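Local coordinates for protein putative fumarylpyruvate hydrolase (Burkholderia cenocepacia, PDB 4MAQ) that belongs to the fumarylacetoacetate hydrolase family, a putative hydrolase built around mixed beta sheets and assembled from two copies of the same chain, at residues E57-F61 / V189-V193; F61-P65 / K140-G146. One frame throughout, in Å; residues are numbered along the deposited sequence.

Contact 1 of 2, residues E57-F61 / V189-V193; sequences EPPFF and VIAYV
Val193 N donates to Val189 O at 3.0 Å, a bond that spans one turn of helix 186-196, and the two valines it links both touch the ring of Phe61. This is helix-on-loop packing in the fumarylacetoacetate hydrolase fold: the helix lies against the extended segment leading into strand 61-64, and the contact is almost wholly apolar. Phe61 reaches over with CE2 and CZ. Val193 CG2 comes obliquely to within 3.5 Å of Phe61 CE2, whereas Val189 CG1 meets the same carbon from the ring's edge, in plane, at 3.9 Å. Val189 presents that methyl because CG1 stands anti to its own backbone N (chi1 174°). From the residue just before Val193, Tyr192 CB touches Phe61 CE1 and CZ, its side chain running roughly perpendicular to that of the phenylalanine. Trp138 of the second subunit also meets the Phe61 ring, with the two planes nearly parallel.

The tyrosine ring carries the other half of the contact. Pro59 CD sits over the centre of one face, 3.5 Å from the Tyr192 centroid and 14° off the normal, a CH-pi contact, with Pro59 CG leaning toward Tyr192 CD2 at 3.6 Å. Trp184 meets the Tyr192 ring edge-to-face, and its NE1 donates a hydrogen bond to Glu57 O. At the far end of the ring, Tyr192 OH rests 3.8 Å from Pro58 CB.

Contact 2 of 2, residues F61-P65 / K140-G146; sequences FFTKP and KGFDASG. With EDO (1,2-ethanediol), chain C.
Two buried lysines that share one aspartate, Lys64 and Lys140, mark the place where strand 61-64 meets the end of helix 137-140 and the loop following it. Lys64 NZ is gripped by two backbone carbonyls, Lys140 O at the end of that helix and Ser145 O in the loop. It lies 2.8 Å from Lys140 O, in the carbonyl plane with a C=O...N angle of 151°, and 2.9 Å from Ser145 O, which it approaches from above the carbonyl plane. Asp119 OD1 adds a salt bridge to this buried ammonium. The lysine chain is extended until its last torsion (chi4 -80°), where it bends to put the nitrogen between the two oxygens.

Lys140 lays its methylenes across one face of the Phe62 ring, CG above the rim and CE 3.4 Å from Phe62 CZ, the two side chains crossing at about a right angle. Its NZ continues to Asp119 OD2 and Thr121 OG1, and the shared carboxylate probably eases the nearness of the two like charges.

The loop holds its shape through a type II turn from Phe142 to Ser145, braced by Ser145 OG donating to Phe142 O at 2.8 Å. On the strand, Thr63 OG1 receives a hydrogen bond of 3.0 Å from O1 of 1,2-ethanediol. Strand 61-64 pairs antiparallel with 36-39, while Ser145 bonds through its backbone to Leu120 of strand 111-122 and Gly146 leads into strand 146-153.

In the fold
Contacts 1 and 2 start from one continuous run of chain and overlap at Phe61, yet their centres lie about 17 Å apart. Of the two partner segments, Phe61 touches only the helix segment of contact 1; further along the same strand Phe62 and Lys64 engage 140-146. Contact 1 is partly buried, about 15 Å from the centre of the chain; contact 2 is buried, about 9 Å from it. Both reach the second subunit: Glu57 forms a salt bridge with Arg134 of that subunit, and Asp143 with its Arg35. The 1,2-ethanediol beside contact 2 is also hydrogen-bonded to Thr63 of the second subunit, which places it between the two chains.

Contact 1 of 2, residues E57-F61 / V189-V193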
loop_
_atom_site.group_PDB
_atom_site.type_symbol
_atom_site.label_atom_id
_atom_site.label_comp_id
_atom_site.label_asym_id
_atom_site.label_seq_id
_atom_site.Cartn_x
_atom_site.Cartn_y
_atom_site.Cartn_z
ATOM N N GLU B 57 -10.447 -12.482 19.691
ATOM C CA GLU B 57 -10.816 -11.217 19.072
ATOM C C GLU B 57 -10.516 -11.290 17.576
ATOM O O GLU B 57 -9.587 -11.986 17.157
ATOM C CB GLU B 57 -10.144 -10.011 19.764
ATOM C CG GLU B 57 -8.762 -9.592 19.272
ATOM C CD GLU B 57 -8.305 -8.257 19.857
ATOM O OE1 GLU B 57 -9.026 -7.247 19.707
ATOM O OE2 GLU B 57 -7.212 -8.211 20.463
ATOM N N PRO B 58 -11.330 -10.604 16.763
ATOM C CA PRO B 58 -11.066 -10.538 15.332
ATOM C C PRO B 58 -9.653 -10.005 15.073
ATOM O O PRO B 58 -9.151 -9.159 15.835
ATOM C CB PRO B 58 -12.119 -9.545 14.829
ATOM C CG PRO B 58 -13.220 -9.614 15.844
ATOM C CD PRO B 58 -12.507 -9.796 17.145
ATOM N N PRO B 59 -9.007 -10.479 13.991
ATOM C CA PRO B 59 -7.678 -9.972 13.649
ATOM C C PRO B 59 -7.759 -8.544 13.115
ATOM O O PRO B 59 -8.822 -8.079 12.706
ATOM C CB PRO B 59 -7.241 -10.899 12.515
ATOM C CG PRO B 59 -8.526 -11.298 11.850
ATOM C CD PRO B 59 -9.553 -11.372 12.953
ATOM N N PHE B 60 -6.639 -7.844 13.130
ATOM C CA PHE B 60 -6.513 -6.577 12.394
ATOM C C PHE B 60 -5.347 -6.701 11.424
ATOM O O PHE B 60 -4.551 -7.652 11.513
ATOM C CB PHE B 60 -6.368 -5.381 13.341
ATOM C CG PHE B 60 -5.049 -5.304 14.065
ATOM C CD1 PHE B 60 -4.863 -5.947 15.296
ATOM C CD2 PHE B 60 -3.989 -4.550 13.545
ATOM C CE1 PHE B 60 -3.636 -5.858 15.974
ATOM C CE2 PHE B 60 -2.765 -4.458 14.229
ATOM C CZ PHE B 60 -2.583 -5.115 15.441
ATOM N N PHE B 61 -5.265 -5.759 10.490
ATOM C CA PHE B 61 -4.342 -5.868 9.369
ATOM C C PHE B 61 -3.648 -4.567 9.052
ATOM O O PHE B 61 -4.242 -3.490 9.149
ATOM C CB PHE B 61 -5.109 -6.289 8.115
ATOM C CG PHE B 61 -5.700 -7.665 8.217
ATOM C CD1 PHE B 61 -6.983 -7.861 8.730
ATOM C CD2 PHE B 61 -4.972 -8.770 7.789
ATOM C CE1 PHE B 61 -7.508 -9.140 8.838
ATOM C CE2 PHE B 61 -5.508 -10.041 7.870
ATOM C CZ PHE B 61 -6.770 -10.229 8.394
ATOM N N VAL B 189 -8.056 -16.240 8.126
ATOM C CA VAL B 189 -7.370 -15.008 7.758
ATOM C C VAL B 189 -7.776 -14.583 6.337
ATOM O O VAL B 189 -8.106 -13.413 6.100
ATOM C CB VAL B 189 -5.848 -15.156 7.898
ATOM C CG1 VAL B 189 -5.162 -13.907 7.379
ATOM C CG2 VAL B 189 -5.505 -15.329 9.374
ATOM N N ILE B 190 -7.769 -15.543 5.409
ATOM C CA ILE B 190 -8.182 -15.282 4.031
ATOM C C ILE B 190 -9.613 -14.748 4.004
ATOM O O ILE B 190 -9.906 -13.762 3.338
ATOM C CB ILE B 190 -8.070 -16.549 3.172
ATOM C CG1 ILE B 190 -6.587 -16.889 2.948
ATOM C CG2 ILE B 190 -8.856 -16.418 1.874
ATOM C CD1 ILE B 190 -6.366 -18.275 2.400
ATOM N N ALA B 191 -10.522 -15.428 4.696
ATOM C CA ALA B 191 -11.918 -14.990 4.769
ATOM C C ALA B 191 -12.048 -13.531 5.264
ATOM O O ALA B 191 -12.765 -12.725 4.658
ATOM C CB ALA B 191 -12.723 -15.949 5.648
ATOM N N TYR B 192 -11.337 -13.191 6.342
ATOM C CA TYR B 192 -11.380 -11.852 6.905
ATOM C C TYR B 192 -10.886 -10.796 5.899
ATOM O O TYR B 192 -11.541 -9.754 5.714
ATOM C CB TYR B 192 -10.535 -11.789 8.173
ATOM C CG TYR B 192 -11.290 -12.053 9.449
ATOM C CD1 TYR B 192 -12.209 -11.123 9.908
ATOM C CD2 TYR B 192 -11.093 -13.217 10.191
ATOM C CE1 TYR B 192 -12.915 -11.321 11.072
ATOM C CE2 TYR B 192 -11.805 -13.440 11.369
ATOM C CZ TYR B 192 -12.720 -12.483 11.803
ATOM O OH TYR B 192 -13.453 -12.630 12.963
ATOM N N VAL B 193 -9.770 -11.064 5.214
ATOM C CA VAL B 193 -9.290 -10.065 4.249
ATOM C C VAL B 193 -10.351 -9.877 3.161
ATOM O O VAL B 193 -10.660 -8.745 2.769
ATOM C CB VAL B 193 -7.938 -10.439 3.596
ATOM C CG1 VAL B 193 -7.595 -9.468 2.459
ATOM C CG2 VAL B 193 -6.822 -10.452 4.641
#

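Contact 2 of 2, residues F61-P65 / K140-G146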
loop_
_atom_site.group_PDB
_atom_site.type_symbol
_atom_site.label_atom_id
_atom_site.label_comp_id
_atom_site.label_asym_id
_atom_site.label_seq_id
_atom_site.Cartn_x
_atom_site.Cartn_y
_atom_site.Cartn_z
ATOM N N PHE B 61 -5.265 -5.759 10.490
ATOM C CA PHE B 61 -4.342 -5.868 9.369
ATOM C C PHE B 61 -3.648 -4.567 9.052
ATOM O O PHE B 61 -4.242 -3.490 9.149
ATOM C CB PHE B 61 -5.109 -6.289 8.115
ATOM C CG PHE B 61 -5.700 -7.665 8.217
ATOM C CD1 PHE B 61 -6.983 -7.861 8.730
ATOM C CD2 PHE B 61 -4.972 -8.770 7.789
ATOM C CE1 PHE B 61 -7.508 -9.140 8.838
ATOM C CE2 PHE B 61 -5.508 -10.041 7.870
ATOM C CZ PHE B 61 -6.770 -10.229 8.394
ATOM N N PHE B 62 -2.397 -4.662 8.625
ATOM C CA PHE B 62 -1.774 -3.572 7.908
ATOM C C PHE B 62 -1.321 -4.135 6.565
ATOM O O PHE B 62 -1.572 -5.297 6.274
ATOM C CB PHE B 62 -0.638 -2.952 8.736
ATOM C CG PHE B 62 0.426 -3.930 9.142
ATOM C CD1 PHE B 62 0.280 -4.678 10.311
ATOM C CD2 PHE B 62 1.572 -4.107 8.353
ATOM C CE1 PHE B 62 1.262 -5.595 10.671
ATOM C CE2 PHE B 62 2.540 -5.008 8.718
ATOM C CZ PHE B 62 2.396 -5.737 9.874
ATOM N N THR B 63 -0.719 -3.302 5.724
ATOM C CA THR B 63 -0.279 -3.733 4.396
ATOM C C THR B 63 1.153 -3.272 4.155
ATOM O O THR B 63 1.687 -2.495 4.917
ATOM C CB THR B 63 -1.226 -3.185 3.302
ATOM O OG1 THR B 63 -1.202 -1.757 3.353
ATOM C CG2 THR B 63 -2.677 -3.645 3.518
ATOM N N LYS B 64 1.756 -3.792 3.091
ATOM C CA LYS B 64 3.001 -3.279 2.559
ATOM C C LYS B 64 2.783 -3.074 1.059
ATOM O O LYS B 64 1.965 -3.776 0.459
ATOM C CB LYS B 64 4.153 -4.270 2.758
ATOM C CG LYS B 64 4.505 -4.515 4.228
ATOM C CD LYS B 64 5.637 -5.550 4.346
ATOM C CE LYS B 64 5.897 -5.947 5.807
ATOM N NZ LYS B 64 6.729 -4.960 6.550
ATOM N N PRO B 65 3.540 -2.153 0.432
ATOM C CA PRO B 65 3.406 -2.020 -1.011
ATOM C C PRO B 65 3.983 -3.255 -1.708
ATOM O O PRO B 65 4.896 -3.908 -1.193
ATOM C CB PRO B 65 4.204 -0.750 -1.333
ATOM C CG PRO B 65 5.209 -0.647 -0.216
ATOM C CD PRO B 65 4.503 -1.191 1.002
ATOM N N LYS B 140 5.901 0.358 8.637
ATOM C CA LYS B 140 5.680 -0.993 8.145
ATOM C C LYS B 140 5.831 -1.168 6.642
ATOM O O LYS B 140 6.008 -2.311 6.191
ATOM C CB LYS B 140 4.270 -1.442 8.513
ATOM C CG LYS B 140 4.105 -1.889 9.974
ATOM C CD LYS B 140 4.930 -3.143 10.331
ATOM C CE LYS B 140 4.443 -3.732 11.662
ATOM N NZ LYS B 140 5.247 -4.929 12.002
ATOM N N GLY B 141 5.729 -0.075 5.878
ATOM C CA GLY B 141 5.618 -0.163 4.413
ATOM C C GLY B 141 6.739 0.477 3.641
ATOM O O GLY B 141 6.566 0.928 2.498
ATOM N N PHE B 142 7.907 0.488 4.262
ATOM C CA PHE B 142 9.091 1.146 3.721
ATOM C C PHE B 142 9.842 0.255 2.705
ATOM O O PHE B 142 9.411 -0.876 2.410
ATOM C CB PHE B 142 9.996 1.610 4.890
ATOM C CG PHE B 142 10.452 0.481 5.771
ATOM C CD1 PHE B 142 9.657 0.041 6.852
ATOM C CD2 PHE B 142 11.642 -0.189 5.485
ATOM C CE1 PHE B 142 10.081 -1.021 7.634
ATOM C CE2 PHE B 142 12.051 -1.269 6.259
ATOM C CZ PHE B 142 11.274 -1.688 7.336
ATOM N N ASP B 143 10.950 0.745 2.153
ATOM C CA ASP B 143 11.645 -0.036 1.125
ATOM C C ASP B 143 12.209 -1.325 1.673
ATOM O O ASP B 143 12.792 -1.329 2.769
ATOM C CB ASP B 143 12.780 0.774 0.501
ATOM C CG ASP B 143 12.288 1.985 -0.257
ATOM O OD1 ASP B 143 11.104 2.009 -0.677
ATOM O OD2 ASP B 143 13.090 2.921 -0.454
ATOM N N ALA B 144 12.061 -2.410 0.915
ATOM C CA ALA B 144 12.639 -3.708 1.311
ATOM C C ALA B 144 12.152 -4.122 2.701
ATOM O O ALA B 144 12.871 -4.812 3.445
ATOM C CB ALA B 144 14.180 -3.712 1.237
ATOM N N SER B 145 10.902 -3.785 3.018
ATOM C CA SER B 145 10.331 -4.121 4.318
ATOM C C SER B 145 9.686 -5.506 4.380
ATOM O O SER B 145 9.218 -5.908 5.435
ATOM C CB SER B 145 9.322 -3.043 4.729
ATOM O OG SER B 145 8.235 -2.973 3.804
ATOM N N GLY B 146 9.673 -6.231 3.262
ATOM C CA GLY B 146 9.104 -7.581 3.260
ATOM C C GLY B 146 9.921 -8.579 2.458
ATOM O O GLY B 146 9.464 -9.072 1.412
HETATM C C1 EDO C . 0.350 -0.639 0.696
HETATM O O1 EDO C . 1.078 -0.534 1.922
HETATM C C2 EDO C . -0.116 0.694 0.143
HETATM O O2 EDO C . -1.132 1.295 0.961
#